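Local coordinates for protein thiosulfate sulfurtransferase TUM1 (Saccharomyces cerevisiae, PDB 3UTN) that transfers sulfur as a thiosulfate and 3-mercaptopyruvate sulfurtransferase, passing persulfide sulfur from NFS1 to UBA4 for 2-thiolation of the wobble uridine of tRNAs, at residues 49-53 against 126-130; 78-82 against 129-134; 119-124 against 144-149. All blocks are in the same frame, centred on the assembly; numbering follows the deposited sequence.

How the interactions relate
All three contacts belong to the N-terminal rhodanese domain; interactions 1 and 2 seat helix 127-136 against the end of strand 47-51 and the 78-82 loop. Along the chain come 49-53, 78-82, 119-124, 126-130, 129-134 and 144-149, so interaction 3 interlocks with the other two. Interactions 1 and 2, with centres about 5 Å apart, share the start of the helix and adjoin through Asp-51 and Phe-79. Interaction 3, centred about 7 Å from interaction 1 and about 12 Å from interaction 2, joins the C-terminal ends of neighbouring strands 115-119 and 141-145. Together they shape the N-terminal half of an enzyme whose catalytic cysteine, Cys-282, lies in the other rhodanese domain.

Interaction 1: residues 49-53 against 126-130; sequences PVDAT and SSPRC
Ala-52 and Ser-127 bring their backbones within 5.0 Å, CA to CA, where parallel strand 47-51 ends beside the first turn of helix 127-136. This is the alpha/beta rhodanese fold, with a helix laid over its central sheet. Cys-130 N bonds back to Ser-126 O, so the helix's first turn is already wound where it meets the strand end.

Most of this modest contact is apolar, made by Ala-52 and Cys-130. Cys-130 SG, anti to its own backbone N (chi1 170°), is aimed at the strand and rests 3.5 Å from Ala-52 CB. The branch CG1 of Val-50 comes to the same sulfur at 3.8 Å; Val-50, on the strand, and Ala-52, just past its end, thus both touch this thiol. Ala-52 CB also lies 3.8 Å from Ser-127 CA, so that the methyl group packs against the helix backbone.

The polar part is Ser-126 OG donating to Ala-52 O, a bond whose modelled length is too short to be trusted in detail. It ties the hydroxyl preceding the helix to the first carbonyl after the strand, while Asp-120 receives the backbone N of both Ser-126 and Ser-127. On the strand side the chain is turned by an Asx turn: Thr-53 N reaches Asp-51 OD1 at 2.8 Å, meeting it from above the carboxylate plane, 40° out of it.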
loop_
_atom_site.group_PDB
_atom_site.type_symbol
_atom_site.label_atom_id
_atom_site.label_comp_id
_atom_site.label_asym_id
_atom_site.label_seq_id
_atom_site.Cartn_x
_atom_site.Cartn_y
_atom_site.Cartn_z
ATOM N N PRO A 49 13.032 6.903 -8.254
ATOM C CA PRO A 49 11.601 6.785 -8.273
ATOM C C PRO A 49 11.306 5.331 -8.506
ATOM O O PRO A 49 12.065 4.633 -9.170
ATOM C CB PRO A 49 11.193 7.617 -9.481
ATOM C CG PRO A 49 12.325 8.554 -9.688
ATOM C CD PRO A 49 13.524 7.725 -9.368
ATOM N N VAL A 50 10.235 4.866 -7.903
ATOM C CA VAL A 50 9.922 3.475 -7.960
ATOM C C VAL A 50 8.510 3.432 -8.460
ATOM O O VAL A 50 7.585 3.816 -7.768
ATOM C CB VAL A 50 10.030 2.823 -6.579
ATOM C CG1 VAL A 50 9.662 1.353 -6.664
ATOM C CG2 VAL A 50 11.438 2.983 -6.037
ATOM N N ASP A 51 8.368 2.990 -9.695
ATOM C CA ASP A 51 7.071 2.757 -10.252
ATOM C C ASP A 51 6.605 1.413 -9.723
ATOM O O ASP A 51 7.153 0.365 -10.061
ATOM C CB ASP A 51 7.149 2.764 -11.768
ATOM C CG ASP A 51 5.804 2.577 -12.414
ATOM O OD1 ASP A 51 4.799 2.468 -11.686
ATOM O OD2 ASP A 51 5.759 2.535 -13.653
ATOM N N ALA A 52 5.595 1.464 -8.869
ATOM C CA ALA A 52 5.043 0.270 -8.269
ATOM C C ALA A 52 3.712 -0.025 -8.909
ATOM O O ALA A 52 2.878 -0.736 -8.349
ATOM C CB ALA A 52 4.883 0.467 -6.782
ATOM N N THR A 53 3.521 0.523 -10.098
ATOM C CA THR A 53 2.264 0.382 -10.783
ATOM C C THR A 53 1.896 -1.071 -10.833
ATOM O O THR A 53 2.691 -1.938 -11.188
ATOM C CB THR A 53 2.298 0.964 -12.190
ATOM O OG1 THR A 53 2.484 2.372 -12.090
ATOM C CG2 THR A 53 0.994 0.703 -12.897
ATOM N N SER A 126 -1.083 0.879 -5.736
ATOM C CA SER A 126 -0.116 -0.135 -5.348
ATOM C C SER A 126 1.125 0.524 -4.788
ATOM O O SER A 126 1.930 -0.109 -4.110
ATOM C CB SER A 126 0.262 -0.960 -6.565
ATOM O OG SER A 126 0.654 -0.109 -7.629
ATOM N N SER A 127 1.297 1.799 -5.100
ATOM C CA SER A 127 2.470 2.509 -4.639
ATOM C C SER A 127 2.542 2.551 -3.118
ATOM O O SER A 127 3.616 2.359 -2.572
ATOM C CB SER A 127 2.559 3.904 -5.247
ATOM O OG SER A 127 1.408 4.656 -4.951
ATOM N N PRO A 128 1.402 2.761 -2.423
ATOM C CA PRO A 128 1.527 2.770 -0.973
ATOM C C PRO A 128 2.021 1.426 -0.484
ATOM O O PRO A 128 2.921 1.372 0.342
ATOM C CB PRO A 128 0.096 3.028 -0.497
ATOM C CG PRO A 128 -0.556 3.717 -1.643
ATOM C CD PRO A 128 0.011 3.018 -2.834
ATOM N N ARG A 129 1.437 0.353 -1.010
ATOM C CA ARG A 129 1.876 -0.991 -0.697
ATOM C C ARG A 129 3.371 -1.096 -0.903
ATOM O O ARG A 129 4.091 -1.622 -0.062
ATOM C CB ARG A 129 1.179 -1.992 -1.609
ATOM C CG ARG A 129 1.755 -3.384 -1.512
ATOM C CD ARG A 129 1.243 -4.043 -0.254
ATOM N NE ARG A 129 1.922 -5.295 0.008
ATOM C CZ ARG A 129 1.484 -6.203 0.865
ATOM N NH1 ARG A 129 0.358 -5.995 1.525
ATOM N NH2 ARG A 129 2.166 -7.320 1.054
ATOM N N CYS A 130 3.824 -0.592 -2.042
ATOM C CA CYS A 130 5.221 -0.640 -2.382
ATOM C C CYS A 130 6.071 0.224 -1.461
ATOM O O CYS A 130 7.069 -0.241 -0.924
ATOM C CB CYS A 130 5.420 -0.199 -3.813
ATOM S SG CYS A 130 7.160 0.020 -4.162
#

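Interaction 2: residues 78-82 against 129-134; sequences FFDID and RCAWTL
Cys-130 and Phe-79 make the central pair, a sulfur-aromatic contact in which SG sits over one face of the ring, 3.4 Å from its centroid and 19° off the normal. The sulfur is displaced toward the rim, near CG, and Cys-130 CB follows it over the same face as a CH-pi neighbour. Farther round the ring, Leu-134 CD2 meets CE2 at 3.7 Å and Thr-133 CG2 meets CZ at 4.0 Å, both obliquely. Ile-81 packs beside this group, its CD1 lying 3.7 Å from Cys-130 CB and 4.0 Å from Arg-129 CG.

One shell out, Phe-79 points at helix 127-136 because its CG lies anti to the backbone N (chi1 -176°), and its backbone is tied to Asp-51 of the sheet. Thr-133 is fixed in rotation by OG1 donating to Arg-129 O at 2.6 Å; that carbonyl also takes Thr-133 N, from the opposite face of its plane. The guanidinium of Arg-129 leads away under Trp-132 CZ3 to a salt bridge with Asp-307 of the second rhodanese domain.

Replacing Phe-79 with an alanine would probably open a gap beneath Cys-130 SG and deprive Leu-134 and Thr-133 of their aromatic neighbour. The two segments are held together by van der Waals and sulfur-aromatic contacts, without a hydrogen bond between them, and rest on a polarisable sulfur against a pi face, while charge is carried off toward the domain interface.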
loop_
_atom_site.group_PDB
_atom_site.type_symbol
_atom_site.label_atom_id
_atom_site.label_comp_id
_atom_site.label_asym_id
_atom_site.label_seq_id
_atom_site.Cartn_x
_atom_site.Cartn_y
_atom_site.Cartn_z
ATOM N N PHE A 78 11.105 -0.139 -11.805
ATOM C CA PHE A 78 9.803 -0.683 -11.678
ATOM C C PHE A 78 9.842 -1.623 -10.498
ATOM O O PHE A 78 10.718 -2.472 -10.403
ATOM C CB PHE A 78 9.424 -1.429 -12.936
ATOM C CG PHE A 78 8.136 -2.151 -12.821
ATOM C CD1 PHE A 78 6.938 -1.447 -12.756
ATOM C CD2 PHE A 78 8.114 -3.535 -12.755
ATOM C CE1 PHE A 78 5.738 -2.115 -12.638
ATOM C CE2 PHE A 78 6.912 -4.207 -12.644
ATOM C CZ PHE A 78 5.727 -3.496 -12.583
ATOM N N PHE A 79 8.896 -1.445 -9.593
ATOM C CA PHE A 79 8.764 -2.326 -8.459
ATOM C C PHE A 79 7.612 -3.241 -8.778
ATOM O O PHE A 79 6.456 -2.822 -8.805
ATOM C CB PHE A 79 8.471 -1.528 -7.202
ATOM C CG PHE A 79 8.407 -2.353 -5.955
ATOM C CD1 PHE A 79 7.265 -3.080 -5.646
ATOM C CD2 PHE A 79 9.481 -2.386 -5.075
ATOM C CE1 PHE A 79 7.195 -3.832 -4.485
ATOM C CE2 PHE A 79 9.417 -3.135 -3.910
ATOM C CZ PHE A 79 8.273 -3.856 -3.615
ATOM N N ASP A 80 7.936 -4.495 -9.024
ATOM C CA ASP A 80 6.932 -5.459 -9.367
ATOM C C ASP A 80 6.237 -5.931 -8.105
ATOM O O ASP A 80 6.732 -6.801 -7.393
ATOM C CB ASP A 80 7.550 -6.625 -10.119
ATOM C CG ASP A 80 6.516 -7.465 -10.810
ATOM O OD1 ASP A 80 5.387 -7.551 -10.291
ATOM O OD2 ASP A 80 6.828 -8.030 -11.866
ATOM N N ILE A 81 5.082 -5.331 -7.844
ATOM C CA ILE A 81 4.249 -5.672 -6.699
ATOM C C ILE A 81 4.020 -7.177 -6.622
ATOM O O ILE A 81 4.055 -7.761 -5.541
ATOM C CB ILE A 81 2.901 -4.909 -6.779
ATOM C CG1 ILE A 81 3.111 -3.431 -6.428
ATOM C CG2 ILE A 81 1.827 -5.547 -5.911
ATOM C CD1 ILE A 81 3.601 -3.166 -5.020
ATOM N N ASP A 82 3.812 -7.795 -7.778
ATOM C CA ASP A 82 3.550 -9.228 -7.843
ATOM C C ASP A 82 4.787 -10.050 -7.548
ATOM O O ASP A 82 4.731 -10.982 -6.755
ATOM C CB ASP A 82 3.007 -9.607 -9.212
ATOM C CG ASP A 82 1.650 -9.033 -9.464
ATOM O OD1 ASP A 82 0.850 -8.955 -8.512
ATOM O OD2 ASP A 82 1.380 -8.658 -10.616
ATOM N N ARG A 129 1.437 0.353 -1.010
ATOM C CA ARG A 129 1.876 -0.991 -0.697
ATOM C C ARG A 129 3.371 -1.096 -0.903
ATOM O O ARG A 129 4.091 -1.622 -0.062
ATOM C CB ARG A 129 1.179 -1.992 -1.609
ATOM C CG ARG A 129 1.755 -3.384 -1.512
ATOM C CD ARG A 129 1.243 -4.043 -0.254
ATOM N NE ARG A 129 1.922 -5.295 0.008
ATOM C CZ ARG A 129 1.484 -6.203 0.865
ATOM N NH1 ARG A 129 0.358 -5.995 1.525
ATOM N NH2 ARG A 129 2.166 -7.320 1.054
ATOM N N CYS A 130 3.824 -0.592 -2.042
ATOM C CA CYS A 130 5.221 -0.640 -2.382
ATOM C C CYS A 130 6.071 0.224 -1.461
ATOM O O CYS A 130 7.069 -0.241 -0.924
ATOM C CB CYS A 130 5.420 -0.199 -3.813
ATOM S SG CYS A 130 7.160 0.020 -4.162
ATOM N N ALA A 131 5.680 1.484 -1.289
ATOM C CA ALA A 131 6.410 2.389 -0.405
ATOM C C ALA A 131 6.491 1.748 0.964
ATOM O O ALA A 131 7.541 1.708 1.602
ATOM C CB ALA A 131 5.710 3.732 -0.319
ATOM N N TRP A 132 5.363 1.213 1.389
ATOM C CA TRP A 132 5.269 0.574 2.667
ATOM C C TRP A 132 6.152 -0.635 2.734
ATOM O O TRP A 132 6.868 -0.806 3.701
ATOM C CB TRP A 132 3.833 0.233 2.907
ATOM C CG TRP A 132 3.591 -0.625 4.087
ATOM C CD1 TRP A 132 3.566 -0.253 5.423
ATOM C CD2 TRP A 132 3.282 -2.038 4.070
ATOM N NE1 TRP A 132 3.277 -1.326 6.213
ATOM C CE2 TRP A 132 3.094 -2.429 5.464
ATOM C CE3 TRP A 132 3.160 -2.991 3.076
ATOM C CZ2 TRP A 132 2.795 -3.722 5.821
ATOM C CZ3 TRP A 132 2.849 -4.295 3.451
ATOM C CH2 TRP A 132 2.680 -4.649 4.791
ATOM N N THR A 133 6.126 -1.457 1.693
ATOM C CA THR A 133 6.996 -2.630 1.616
ATOM C C THR A 133 8.461 -2.233 1.737
ATOM O O THR A 133 9.208 -2.812 2.523
ATOM C CB THR A 133 6.774 -3.394 0.308
ATOM O OG1 THR A 133 5.412 -3.809 0.252
ATOM C CG2 THR A 133 7.688 -4.619 0.227
ATOM N N LEU A 134 8.860 -1.242 0.952
ATOM C CA LEU A 134 10.204 -0.698 1.030
ATOM C C LEU A 134 10.514 -0.249 2.440
ATOM O O LEU A 134 11.538 -0.615 3.000
ATOM C CB LEU A 134 10.352 0.474 0.069
ATOM C CG LEU A 134 10.214 0.080 -1.396
ATOM C CD1 LEU A 134 10.131 1.335 -2.235
ATOM C CD2 LEU A 134 11.380 -0.796 -1.827
#

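Interaction 3: residues 119-124 against 144-149; sequences YDRVGN and LLNNFN
Tyr-119 and Leu-145 lie side by side on neighbouring parallel strands of the rhodanese sheet, CB to CB 3.7 Å, and beyond them the two loops at the strand ends interlock.

Aromatic packing comes first. The rings of Tyr-119 and Phe-148 point the same way but meet obliquely, planes at 49° and centroids 4.3 Å apart, with Tyr-119 CE2 over the middle of the Phe-148 face. Tyr-119 takes this place with CG held between backbone N and carbonyl carbon (chi1 62°), and its hydroxyl continues to Ser-76. Arg-121 runs alongside Phe-148, bringing NH1 to the ring edge; that nitrogen's hydrogen-bond partner is Pro-71 O.

Side-chain amides supply the direct hydrogen bonds. Asn-149 ND2 gives to Val-122 O at 2.7 Å, from above the carbonyl plane and with an angle of 149° at the hydrogen. Asn-124 ND2 gives to Asn-146 OD1, also at 2.7 Å, the acceptor lying in the donor's amide plane. Asn-147, preceded by a cis peptide, is the N-cap of helix 148-153, its OD1 receiving Gln-150 N while its ND2 donates to Thr-247 O.

The loop 120-124 is itself shaped by an Asx motif, Gly-123 N donating to Asp-120 OD1 at 2.6 Å. A CB on Gly-123 would probably clash with Asn-149 ND2 and crowd the preceding carbonyl O.

Water adds further bridges. One molecule lies 2.6 Å from both Asn-124 OD1 and Leu-145 O; another accepts from Asp-120 N and, at 2.7 Å, from Phe-148 N.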
loop_
_atom_site.group_PDB
_atom_site.type_symbol
_atom_site.label_atom_id
_atom_site.label_comp_id
_atom_site.label_asym_id
_atom_site.label_seq_id
_atom_site.Cartn_x
_atom_site.Cartn_y
_atom_site.Cartn_z
ATOM N N TYR A 119 5.760 5.469 -6.734
ATOM C CA TYR A 119 4.560 5.975 -7.316
ATOM C C TYR A 119 3.953 4.835 -8.073
ATOM O O TYR A 119 4.551 3.772 -8.212
ATOM C CB TYR A 119 4.875 7.144 -8.237
ATOM C CG TYR A 119 5.751 6.811 -9.414
ATOM C CD1 TYR A 119 7.136 6.713 -9.280
ATOM C CD2 TYR A 119 5.195 6.599 -10.664
ATOM C CE1 TYR A 119 7.933 6.416 -10.369
ATOM C CE2 TYR A 119 5.980 6.316 -11.756
ATOM C CZ TYR A 119 7.343 6.228 -11.603
ATOM O OH TYR A 119 8.102 5.942 -12.696
ATOM N N ASP A 120 2.746 5.056 -8.542
ATOM C CA ASP A 120 2.148 4.123 -9.451
ATOM C C ASP A 120 1.325 4.933 -10.417
ATOM O O ASP A 120 1.101 6.126 -10.197
ATOM C CB ASP A 120 1.334 3.068 -8.698
ATOM C CG ASP A 120 0.191 3.649 -7.911
ATOM O OD1 ASP A 120 -0.341 4.711 -8.285
ATOM O OD2 ASP A 120 -0.200 3.021 -6.916
ATOM N N ARG A 121 0.882 4.300 -11.490
ATOM C CA ARG A 121 0.164 5.020 -12.519
ATOM C C ARG A 121 -1.297 5.171 -12.192
ATOM O O ARG A 121 -1.996 5.951 -12.825
ATOM C CB ARG A 121 0.336 4.325 -13.854
ATOM C CG ARG A 121 1.778 4.329 -14.276
ATOM C CD ARG A 121 1.996 3.564 -15.554
ATOM N NE ARG A 121 3.417 3.569 -15.856
ATOM C CZ ARG A 121 4.066 4.606 -16.371
ATOM N NH1 ARG A 121 3.420 5.723 -16.656
ATOM N NH2 ARG A 121 5.364 4.521 -16.600
ATOM N N VAL A 122 -1.760 4.419 -11.205
ATOM C CA VAL A 122 -3.173 4.432 -10.869
ATOM C C VAL A 122 -3.477 5.623 -9.983
ATOM O O VAL A 122 -4.419 6.374 -10.232
ATOM C CB VAL A 122 -3.603 3.122 -10.194
ATOM C CG1 VAL A 122 -5.064 3.189 -9.763
ATOM C CG2 VAL A 122 -3.384 1.968 -11.151
ATOM N N GLY A 123 -2.653 5.805 -8.963
ATOM C CA GLY A 123 -2.846 6.886 -8.026
ATOM C C GLY A 123 -2.995 6.306 -6.650
ATOM O O GLY A 123 -4.103 6.014 -6.210
ATOM N N ASN A 124 -1.868 6.106 -5.983
ATOM C CA ASN A 124 -1.873 5.594 -4.620
ATOM C C ASN A 124 -2.664 4.327 -4.509
ATOM O O ASN A 124 -3.504 4.161 -3.626
ATOM C CB ASN A 124 -2.413 6.643 -3.678
ATOM C CG ASN A 124 -1.462 7.779 -3.533
ATOM O OD1 ASN A 124 -0.267 7.553 -3.387
ATOM N ND2 ASN A 124 -1.966 8.996 -3.582
ATOM N N LEU A 144 6.507 8.115 -0.864
ATOM C CA LEU A 144 5.428 7.723 -1.691
ATOM C C LEU A 144 5.089 8.986 -2.408
ATOM O O LEU A 144 4.657 9.956 -1.791
ATOM C CB LEU A 144 4.258 7.268 -0.846
ATOM C CG LEU A 144 3.040 6.892 -1.666
ATOM C CD1 LEU A 144 3.424 5.767 -2.605
ATOM C CD2 LEU A 144 1.918 6.491 -0.736
ATOM N N LEU A 145 5.325 8.990 -3.711
ATOM C CA LEU A 145 4.964 10.140 -4.486
ATOM C C LEU A 145 3.472 10.259 -4.387
ATOM O O LEU A 145 2.741 9.288 -4.587
ATOM C CB LEU A 145 5.389 10.007 -5.936
ATOM C CG LEU A 145 5.017 11.234 -6.771
ATOM C CD1 LEU A 145 5.865 12.434 -6.388
ATOM C CD2 LEU A 145 5.187 10.900 -8.230
ATOM N N ASN A 146 3.023 11.456 -4.062
ATOM C CA ASN A 146 1.622 11.690 -3.925
ATOM C C ASN A 146 1.098 12.739 -4.901
ATOM O O ASN A 146 1.027 13.908 -4.577
ATOM C CB ASN A 146 1.282 12.078 -2.498
ATOM C CG ASN A 146 -0.195 12.152 -2.282
ATOM O OD1 ASN A 146 -0.952 11.387 -2.883
ATOM N ND2 ASN A 146 -0.629 13.091 -1.447
ATOM N N ASN A 147 0.756 12.322 -6.105
ATOM C CA ASN A 147 1.021 10.989 -6.598
ATOM C C ASN A 147 1.419 11.173 -8.039
ATOM O O ASN A 147 1.513 12.303 -8.518
ATOM C CB ASN A 147 -0.206 10.085 -6.476
ATOM C CG ASN A 147 -1.432 10.652 -7.166
ATOM O OD1 ASN A 147 -1.349 11.605 -7.937
ATOM N ND2 ASN A 147 -2.579 10.061 -6.891
ATOM N N PHE A 148 1.641 10.070 -8.729
ATOM C CA PHE A 148 2.066 10.137 -10.096
ATOM C C PHE A 148 1.011 10.762 -10.989
ATOM O O PHE A 148 1.352 11.406 -11.970
ATOM C CB PHE A 148 2.433 8.763 -10.598
ATOM C CG PHE A 148 3.195 8.777 -11.876
ATOM C CD1 PHE A 148 4.235 9.682 -12.075
ATOM C CD2 PHE A 148 2.900 7.862 -12.873
ATOM C CE1 PHE A 148 4.946 9.678 -13.258
ATOM C CE2 PHE A 148 3.614 7.852 -14.053
ATOM C CZ PHE A 148 4.640 8.758 -14.245
ATOM N N ASN A 149 -0.260 10.574 -10.644
ATOM C CA ASN A 149 -1.349 11.212 -11.376
ATOM C C ASN A 149 -1.143 12.707 -11.423
ATOM O O ASN A 149 -1.173 13.313 -12.488
ATOM C CB ASN A 149 -2.698 10.919 -10.730
ATOM C CG ASN A 149 -3.173 9.505 -10.986
ATOM O OD1 ASN A 149 -2.595 8.778 -11.791
ATOM N ND2 ASN A 149 -4.240 9.115 -10.311
HETATM O O HOH W 1 1.357 7.586 -7.752
HETATM O O HOH W 2 -0.770 8.054 -9.866
HETATM O O HOH W 3 1.544 7.100 -5.222
#